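Local coordinates for protein guanine deaminase (Escherichia coli, PDB 6OHB) that catalyses the zinc-dependent hydrolytic deamination of guanine to xanthine and ammonia in purine degradation, at residues R12-D17 against L32-D37; R70-V75 against F388-P393. One frame throughout, in Å; residues are numbered along the deposited sequence.

How the contacts relate
Contacts 1 and 2 are neighbouring antiparallel pairings in the beta-rich region beside the TIM barrel, their centres about 9 Å apart. Strand 14-18, the inner strand of contact 1, runs parallel to strand 73-84 of contact 2, and Ile74 stitches the two together: Ser14 O lies 2.7 Å from Ile74 N, and Ile16 N 3.0 Å from Ile74 O. Next to these bonds, Phe15 CZ packs on Ile74 CD1 at 3.5 Å. The resulting strand order is 32-35, 14-18, 73-84, 388-391. Both contacts lie away from the active site, but strand 73-84, though interrupted by a bulge or short loop, leads on to His82 and His84, two of the zinc ligands.

Contact 1: R12-D17 against L32-D37; sequences RGSFID and LRFIED
With chi1 at 64°, Asp17 holds CG between its backbone N and carbonyl carbon, while Arg33 starts out extended and bends at chi3 (49°); together these turns bring carboxylate and guanidinium edge to edge. Their salt bridge closes one end of an antiparallel pairing, strand 14-17 with strand 32-35, in the small beta domain that accompanies the TIM barrel in this amidohydrolase family. The grip is side-on: Arg33 NE donates to Asp17 OD1 at 3.0 Å and Arg33 NH2 to Asp17 OD2 at 2.7 Å, each oxygen using its syn lone pair. With the planes only 3° apart, both groups are held flat, and Phe380 N gives Asp17 OD2 a second donor. Phe15, on the same face, meets Phe50 and Phe380 edge-to-face. Its backbone N bonds to Ile35 O at 2.8 Å in one of two hydrogen-bonded pairs; the other joins Asp17 and Arg33.

Ile16 and Phe34 form the non-hydrogen-bonded pair between them and turn to the other face. There Ile16 CD1 meets Leu32 CD2 at 3.7 Å, and Leu409 of helix 409-419 touches Ile16, Leu32 and Phe34. Where the chain turns corners at Gly13 and at Glu36 and Asp37, a longer salt bridge joins Arg12 NE to Asp37 OD1 at 3.3 Å. Nearer the strands, Ser14 OG donates to Glu36 O at 2.6 Å, approaching in the plane of the carbonyl, at one of its lone pairs.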
ATOM      1  N   ARG A  12     -22.852  19.307 -10.850  1.00 34.09           N
ATOM      2  CA  ARG A  12     -21.963  20.450 -10.709  1.00 39.21           C
ATOM      3  C   ARG A  12     -20.760  20.096  -9.839  1.00 37.03           C
ATOM      4  O   ARG A  12     -20.883  19.338  -8.870  1.00 37.74           O
ATOM      5  CB  ARG A  12     -22.720  21.633 -10.103  1.00 36.60           C
ATOM      6  CG  ARG A  12     -21.916  22.903 -10.069  1.00 45.86           C
ATOM      7  CD  ARG A  12     -22.688  24.040  -9.437  1.00 39.92           C
ATOM      8  NE  ARG A  12     -21.884  25.254  -9.433  1.00 41.06           N
ATOM      9  CZ  ARG A  12     -22.328  26.433  -9.020  1.00 46.44           C
ATOM     10  NH1 ARG A  12     -23.576  26.554  -8.581  1.00 43.32           N
ATOM     11  NH2 ARG A  12     -21.527  27.491  -9.050  1.00 42.84           N
ATOM     12  N   GLY A  13     -19.601  20.650 -10.174  1.00 34.79           N
ATOM     13  CA  GLY A  13     -18.459  20.491  -9.287  1.00 32.85           C
ATOM     14  C   GLY A  13     -17.157  20.724 -10.032  1.00 34.65           C
ATOM     15  O   GLY A  13     -17.135  21.345 -11.085  1.00 34.62           O
ATOM     16  N   SER A  14     -16.081  20.207  -9.452  1.00 32.87           N
ATOM     17  CA  SER A  14     -14.759  20.274 -10.051  1.00 33.53           C
ATOM     18  C   SER A  14     -14.525  19.002 -10.856  1.00 35.84           C
ATOM     19  O   SER A  14     -14.860  17.914 -10.398  1.00 40.35           O
ATOM     20  CB  SER A  14     -13.696  20.430  -8.968  1.00 38.68           C
ATOM     21  OG  SER A  14     -13.484  21.795  -8.671  1.00 35.54           O
ATOM     22  N   PHE A  15     -13.973  19.138 -12.059  1.00 38.98           N
ATOM     23  CA  PHE A  15     -13.828  18.022 -12.986  1.00 36.95           C
ATOM     24  C   PHE A  15     -12.393  17.950 -13.472  1.00 38.40           C
ATOM     25  O   PHE A  15     -11.721  18.977 -13.622  1.00 42.90           O
ATOM     26  CB  PHE A  15     -14.742  18.166 -14.222  1.00 30.04           C
ATOM     27  CG  PHE A  15     -16.206  18.075 -13.925  1.00 33.79           C
ATOM     28  CD1 PHE A  15     -16.908  19.178 -13.456  1.00 29.03           C
ATOM     29  CD2 PHE A  15     -16.881  16.886 -14.113  1.00 29.74           C
ATOM     30  CE1 PHE A  15     -18.256  19.084 -13.179  1.00 29.91           C
ATOM     31  CE2 PHE A  15     -18.226  16.786 -13.837  1.00 26.18           C
ATOM     32  CZ  PHE A  15     -18.915  17.880 -13.371  1.00 33.74           C
ATOM     33  N   ILE A  16     -11.934  16.734 -13.749  1.00 35.36           N
ATOM     34  CA  ILE A  16     -10.646  16.562 -14.416  1.00 38.13           C
ATOM     35  C   ILE A  16     -10.722  15.362 -15.351  1.00 34.76           C
ATOM     36  O   ILE A  16     -11.246  14.308 -14.978  1.00 34.79           O
ATOM     37  CB  ILE A  16      -9.495  16.420 -13.399  1.00 40.67           C
ATOM     38  CG1 ILE A  16      -8.188  16.040 -14.096  1.00 39.78           C
ATOM     39  CG2 ILE A  16      -9.851  15.419 -12.319  1.00 48.57           C
ATOM     40  CD1 ILE A  16      -6.958  16.394 -13.288  1.00 50.79           C
ATOM     41  N   ASP A  17     -10.228  15.532 -16.579  1.00 37.15           N
ATOM     42  CA  ASP A  17     -10.162  14.428 -17.531  1.00 34.31           C
ATOM     43  C   ASP A  17      -9.047  14.700 -18.536  1.00 40.26           C
ATOM     44  O   ASP A  17      -8.465  15.786 -18.567  1.00 38.49           O
ATOM     45  CB  ASP A  17     -11.518  14.189 -18.228  1.00 30.59           C
ATOM     46  CG  ASP A  17     -11.973  15.368 -19.104  1.00 44.48           C
ATOM     47  OD1 ASP A  17     -11.523  16.521 -18.900  1.00 40.15           O
ATOM     48  OD2 ASP A  17     -12.807  15.136 -20.006  1.00 41.51           O
ATOM     49  N   LEU A  32      -4.669  17.524 -20.636  1.00 42.94           N
ATOM     50  CA  LEU A  32      -5.342  17.406 -19.350  1.00 46.24           C
ATOM     51  C   LEU A  32      -6.199  18.642 -19.117  1.00 48.78           C
ATOM     52  O   LEU A  32      -5.682  19.763 -19.057  1.00 51.79           O
ATOM     53  CB  LEU A  32      -4.342  17.228 -18.210  1.00 45.45           C
ATOM     54  CG  LEU A  32      -5.048  16.844 -16.910  1.00 45.08           C
ATOM     55  CD1 LEU A  32      -4.917  15.360 -16.668  1.00 46.65           C
ATOM     56  CD2 LEU A  32      -4.513  17.637 -15.735  1.00 54.33           C
ATOM     57  N   ARG A  33      -7.502  18.435 -18.989  1.00 42.04           N
ATOM     58  CA  ARG A  33      -8.458  19.497 -18.741  1.00 37.57           C
ATOM     59  C   ARG A  33      -8.917  19.416 -17.293  1.00 40.27           C
ATOM     60  O   ARG A  33      -9.396  18.364 -16.841  1.00 40.51           O
ATOM     61  CB  ARG A  33      -9.650  19.388 -19.688  1.00 37.30           C
ATOM     62  CG  ARG A  33     -10.732  20.412 -19.422  1.00 40.97           C
ATOM     63  CD  ARG A  33     -11.854  20.284 -20.431  1.00 45.49           C
ATOM     64  NE  ARG A  33     -12.295  18.902 -20.575  1.00 44.55           N
ATOM     65  CZ  ARG A  33     -13.204  18.500 -21.457  1.00 40.18           C
ATOM     66  NH1 ARG A  33     -13.769  19.377 -22.278  1.00 46.96           N
ATOM     67  NH2 ARG A  33     -13.547  17.223 -21.521  1.00 41.47           N
ATOM     68  N   PHE A  34      -8.767  20.527 -16.577  1.00 42.85           N
ATOM     69  CA  PHE A  34      -9.268  20.697 -15.221  1.00 40.98           C
ATOM     70  C   PHE A  34     -10.226  21.879 -15.215  1.00 38.70           C
ATOM     71  O   PHE A  34      -9.822  23.008 -15.508  1.00 39.37           O
ATOM     72  CB  PHE A  34      -8.117  20.922 -14.238  1.00 41.34           C
ATOM     73  CG  PHE A  34      -8.564  21.266 -12.845  1.00 45.66           C
ATOM     74  CD1 PHE A  34      -9.226  20.333 -12.064  1.00 42.02           C
ATOM     75  CD2 PHE A  34      -8.322  22.525 -12.318  1.00 48.17           C
ATOM     76  CE1 PHE A  34      -9.637  20.648 -10.781  1.00 44.45           C
ATOM     77  CE2 PHE A  34      -8.733  22.848 -11.037  1.00 50.29           C
ATOM     78  CZ  PHE A  34      -9.390  21.907 -10.267  1.00 45.03           C
ATOM     79  N   ILE A  35     -11.488  21.621 -14.885  1.00 45.41           N
ATOM     80  CA  ILE A  35     -12.511  22.659 -14.781  1.00 41.87           C
ATOM     81  C   ILE A  35     -12.901  22.783 -13.315  1.00 41.96           C
ATOM     82  O   ILE A  35     -13.481  21.855 -12.743  1.00 41.23           O
ATOM     83  CB  ILE A  35     -13.741  22.338 -15.642  1.00 43.40           C
ATOM     84  CG1 ILE A  35     -13.336  22.079 -17.097  1.00 48.06           C
ATOM     85  CG2 ILE A  35     -14.759  23.466 -15.541  1.00 44.03           C
ATOM     86  CD1 ILE A  35     -13.000  23.331 -17.885  1.00 49.30           C
ATOM     87  N   GLU A  36     -12.611  23.933 -12.707  1.00 39.53           N
ATOM     88  CA  GLU A  36     -12.810  24.055 -11.269  1.00 44.73           C
ATOM     89  C   GLU A  36     -14.276  24.282 -10.910  1.00 45.61           C
ATOM     90  O   GLU A  36     -14.758  23.746  -9.906  1.00 35.94           O
ATOM     91  CB  GLU A  36     -11.931  25.175 -10.715  1.00 50.05           C
ATOM     92  CG  GLU A  36     -11.942  25.265  -9.204  1.00 54.42           C
ATOM     93  CD  GLU A  36     -12.752  26.442  -8.715  1.00 69.43           C
ATOM     94  OE1 GLU A  36     -13.339  26.345  -7.617  1.00 74.57           O
ATOM     95  OE2 GLU A  36     -12.799  27.465  -9.432  1.00 74.86           O
ATOM     96  N   ASP A  37     -15.005  25.056 -11.711  1.00 44.75           N
ATOM     97  CA  ASP A  37     -16.435  25.287 -11.499  1.00 35.85           C
ATOM     98  C   ASP A  37     -17.156  24.836 -12.766  1.00 43.66           C
ATOM     99  O   ASP A  37     -17.454  25.633 -13.660  1.00 42.88           O
ATOM    100  CB  ASP A  37     -16.711  26.749 -11.163  1.00 46.49           C
ATOM    101  CG  ASP A  37     -18.152  26.990 -10.731  1.00 50.94           C
ATOM    102  OD1 ASP A  37     -18.830  26.019 -10.346  1.00 41.52           O
ATOM    103  OD2 ASP A  37     -18.605  28.157 -10.789  1.00 61.95           O
TER

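Contact 2: R70-V75 against F388-P393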
ATOM      1  N   ARG A  70     -19.825  20.304  -5.206  1.00 45.22           N
ATOM      2  CA  ARG A  70     -18.740  21.259  -5.030  1.00 42.26           C
ATOM      3  C   ARG A  70     -17.957  20.938  -3.768  1.00 38.52           C
ATOM      4  O   ARG A  70     -18.527  20.586  -2.734  1.00 45.38           O
ATOM      5  CB  ARG A  70     -19.286  22.688  -4.990  1.00 43.10           C
ATOM      6  CG  ARG A  70     -19.645  23.210  -6.382  1.00 46.48           C
ATOM      7  CD  ARG A  70     -20.225  24.612  -6.339  1.00 46.69           C
ATOM      8  NE  ARG A  70     -21.502  24.658  -5.635  1.00 48.26           N
ATOM      9  CZ  ARG A  70     -22.154  25.779  -5.348  1.00 46.28           C
ATOM     10  NH1 ARG A  70     -21.651  26.950  -5.712  1.00 48.27           N
ATOM     11  NH2 ARG A  70     -23.310  25.730  -4.701  1.00 45.14           N
ATOM     12  N   GLY A  71     -16.637  21.055  -3.863  1.00 44.22           N
ATOM     13  CA  GLY A  71     -15.731  20.578  -2.847  1.00 37.93           C
ATOM     14  C   GLY A  71     -15.167  19.204  -3.132  1.00 35.27           C
ATOM     15  O   GLY A  71     -14.138  18.838  -2.553  1.00 35.92           O
ATOM     16  N   LYS A  72     -15.786  18.457  -4.038  1.00 37.97           N
ATOM     17  CA  LYS A  72     -15.303  17.155  -4.471  1.00 36.43           C
ATOM     18  C   LYS A  72     -14.617  17.288  -5.828  1.00 37.27           C
ATOM     19  O   LYS A  72     -14.630  18.346  -6.463  1.00 44.55           O
ATOM     20  CB  LYS A  72     -16.457  16.151  -4.560  1.00 31.11           C
ATOM     21  CG  LYS A  72     -17.419  16.165  -3.378  1.00 37.27           C
ATOM     22  CD  LYS A  72     -16.785  15.547  -2.141  1.00 34.14           C
ATOM     23  CE  LYS A  72     -17.835  15.029  -1.173  1.00 38.55           C
ATOM     24  NZ  LYS A  72     -18.620  16.118  -0.531  1.00 34.84           N
ATOM     25  N   LEU A  73     -14.013  16.192  -6.274  1.00 40.97           N
ATOM     26  CA  LEU A  73     -13.384  16.125  -7.584  1.00 35.70           C
ATOM     27  C   LEU A  73     -14.020  15.005  -8.396  1.00 39.37           C
ATOM     28  O   LEU A  73     -14.074  13.862  -7.943  1.00 32.99           O
ATOM     29  CB  LEU A  73     -11.875  15.916  -7.443  1.00 34.19           C
ATOM     30  CG  LEU A  73     -10.994  16.533  -8.528  1.00 49.67           C
ATOM     31  CD1 LEU A  73     -10.745  18.014  -8.241  1.00 55.16           C
ATOM     32  CD2 LEU A  73      -9.681  15.767  -8.599  1.00 52.27           C
ATOM     33  N   ILE A  74     -14.465  15.315  -9.607  1.00 32.62           N
ATOM     34  CA  ILE A  74     -15.203  14.378 -10.443  1.00 34.25           C
ATOM     35  C   ILE A  74     -14.283  13.927 -11.567  1.00 33.19           C
ATOM     36  O   ILE A  74     -13.739  14.755 -12.317  1.00 38.06           O
ATOM     37  CB  ILE A  74     -16.495  15.002 -10.991  1.00 33.22           C
ATOM     38  CG1 ILE A  74     -17.328  15.570  -9.843  1.00 32.89           C
ATOM     39  CG2 ILE A  74     -17.293  13.977 -11.783  1.00 29.95           C
ATOM     40  CD1 ILE A  74     -18.649  16.193 -10.301  1.00 30.80           C
ATOM     41  N   VAL A  75     -14.113  12.613 -11.672  1.00 30.58           N
ATOM     42  CA  VAL A  75     -13.202  12.001 -12.635  1.00 30.09           C
ATOM     43  C   VAL A  75     -13.975  10.956 -13.423  1.00 25.66           C
ATOM     44  O   VAL A  75     -15.028  10.473 -12.977  1.00 29.68           O
ATOM     45  CB  VAL A  75     -11.979  11.367 -11.929  1.00 34.36           C
ATOM     46  CG1 VAL A  75     -11.263  12.405 -11.101  1.00 36.05           C
ATOM     47  CG2 VAL A  75     -12.416  10.201 -11.049  1.00 23.77           C
ATOM     48  N   PHE A 388     -18.838   7.841 -14.245  1.00 29.08           N
ATOM     49  CA  PHE A 388     -17.901   8.732 -13.575  1.00 31.30           C
ATOM     50  C   PHE A 388     -17.981   8.545 -12.067  1.00 31.87           C
ATOM     51  O   PHE A 388     -18.892   7.904 -11.539  1.00 24.82           O
ATOM     52  CB  PHE A 388     -18.130  10.200 -13.963  1.00 34.23           C
ATOM     53  CG  PHE A 388     -19.505  10.729 -13.634  1.00 37.03           C
ATOM     54  CD1 PHE A 388     -20.561  10.557 -14.514  1.00 34.50           C
ATOM     55  CD2 PHE A 388     -19.726  11.441 -12.462  1.00 37.48           C
ATOM     56  CE1 PHE A 388     -21.820  11.061 -14.222  1.00 32.59           C
ATOM     57  CE2 PHE A 388     -20.980  11.950 -12.165  1.00 34.47           C
ATOM     58  CZ  PHE A 388     -22.029  11.759 -13.047  1.00 32.87           C
ATOM     59  N   VAL A 389     -16.985   9.103 -11.382  1.00 28.36           N
ATOM     60  CA  VAL A 389     -16.806   8.944  -9.946  1.00 30.94           C
ATOM     61  C   VAL A 389     -16.624  10.320  -9.319  1.00 32.29           C
ATOM     62  O   VAL A 389     -15.791  11.116  -9.775  1.00 33.15           O
ATOM     63  CB  VAL A 389     -15.600   8.044  -9.611  1.00 36.11           C
ATOM     64  CG1 VAL A 389     -15.527   7.789  -8.106  1.00 34.97           C
ATOM     65  CG2 VAL A 389     -15.676   6.738 -10.385  1.00 33.38           C
ATOM     66  N   VAL A 390     -17.405  10.600  -8.284  1.00 27.25           N
ATOM     67  CA  VAL A 390     -17.184  11.757  -7.428  1.00 29.48           C
ATOM     68  C   VAL A 390     -16.271  11.312  -6.291  1.00 38.34           C
ATOM     69  O   VAL A 390     -16.637  10.422  -5.510  1.00 33.70           O
ATOM     70  CB  VAL A 390     -18.510  12.314  -6.893  1.00 29.44           C
ATOM     71  CG1 VAL A 390     -18.273  13.602  -6.132  1.00 27.90           C
ATOM     72  CG2 VAL A 390     -19.499  12.519  -8.041  1.00 29.55           C
ATOM     73  N   MET A 391     -15.108  11.965  -6.188  1.00 33.20           N
ATOM     74  CA  MET A 391     -14.018  11.649  -5.282  1.00 36.62           C
ATOM     75  C   MET A 391     -13.916  12.705  -4.196  1.00 39.70           C
ATOM     76  O   MET A 391     -14.122  13.899  -4.450  1.00 34.86           O
ATOM     77  CB  MET A 391     -12.666  11.627  -6.009  1.00 35.46           C
ATOM     78  CG  MET A 391     -12.595  10.813  -7.273  1.00 41.30           C
ATOM     79  SD  MET A 391     -12.043   9.145  -6.943  1.00 64.30           S
ATOM     80  CE  MET A 391     -10.468   9.478  -6.155  1.00 58.11           C
ATOM     81  N   GLU A 392     -13.574  12.260  -2.989  1.00 36.56           N
ATOM     82  CA  GLU A 392     -13.328  13.153  -1.866  1.00 36.70           C
ATOM     83  C   GLU A 392     -11.834  13.097  -1.592  1.00 34.95           C
ATOM     84  O   GLU A 392     -11.363  12.215  -0.867  1.00 39.01           O
ATOM     85  CB  GLU A 392     -14.133  12.727  -0.636  1.00 36.63           C
ATOM     86  CG  GLU A 392     -14.244  13.803   0.440  1.00 40.96           C
ATOM     87  CD  GLU A 392     -15.014  13.328   1.654  1.00 49.51           C
ATOM     88  OE1 GLU A 392     -15.663  12.264   1.560  1.00 52.95           O
ATOM     89  OE2 GLU A 392     -14.962  14.012   2.701  1.00 50.27           O
ATOM     90  N   PRO A 393     -11.036  14.006  -2.156  1.00 43.01           N
ATOM     91  CA  PRO A 393      -9.582  13.935  -1.951  1.00 44.33           C
ATOM     92  C   PRO A 393      -9.141  14.318  -0.548  1.00 41.87           C
ATOM     93  O   PRO A 393      -7.968  14.118  -0.215  1.00 41.65           O
ATOM     94  CB  PRO A 393      -9.037  14.921  -2.991  1.00 45.30           C
ATOM     95  CG  PRO A 393     -10.143  15.890  -3.195  1.00 36.37           C
ATOM     96  CD  PRO A 393     -11.423  15.130  -3.027  1.00 40.85           C
TER
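Ile74 and Phe388 lie side by side, CG2 of the isoleucine 3.6 Å from CD2 of the ring, and together with Val390 they make one apolar face of the antiparallel pairing between strands 73-75 and 388-391. On Ile74 the CG1 branch runs alongside Val390 and approaches its CG2 at 4.2 Å. Val11 of strand 8-12 and Phe380 pack on both Ile74 and Phe388, and Tyr429 stacks on the Phe388 ring. The face bearing Leu73, Val75, Val389 and Met391 is equally apolar: Val75 CG2, set between its own backbone N and carbonyl carbon, meets Met391 CG at 3.8 Å, the two side chains crossing at about a right angle.

Four backbone hydrogen bonds fasten the strands, a reciprocal couple at Leu73 and Met391 and another at Val75 and Val389. The polar edge begins at Lys72, whose CB rests 3.2 Å from Met391 O. From there its methylene chain runs beside Glu392, with Lys72 CD 4.0 Å from Glu392 CG. The charged ends find other partners: Glu392 OE1 forms a salt bridge with Arg438, and Lys72 makes a cation-pi contact with Tyr426. Two segments 313 residues apart in sequence, one leading into the TIM barrel and the other returning to the beta domain, are thus held by backbone bonds and apolar side chains, while the charges at the edge link the pair to Tyr426 and Arg438 near the C-terminus.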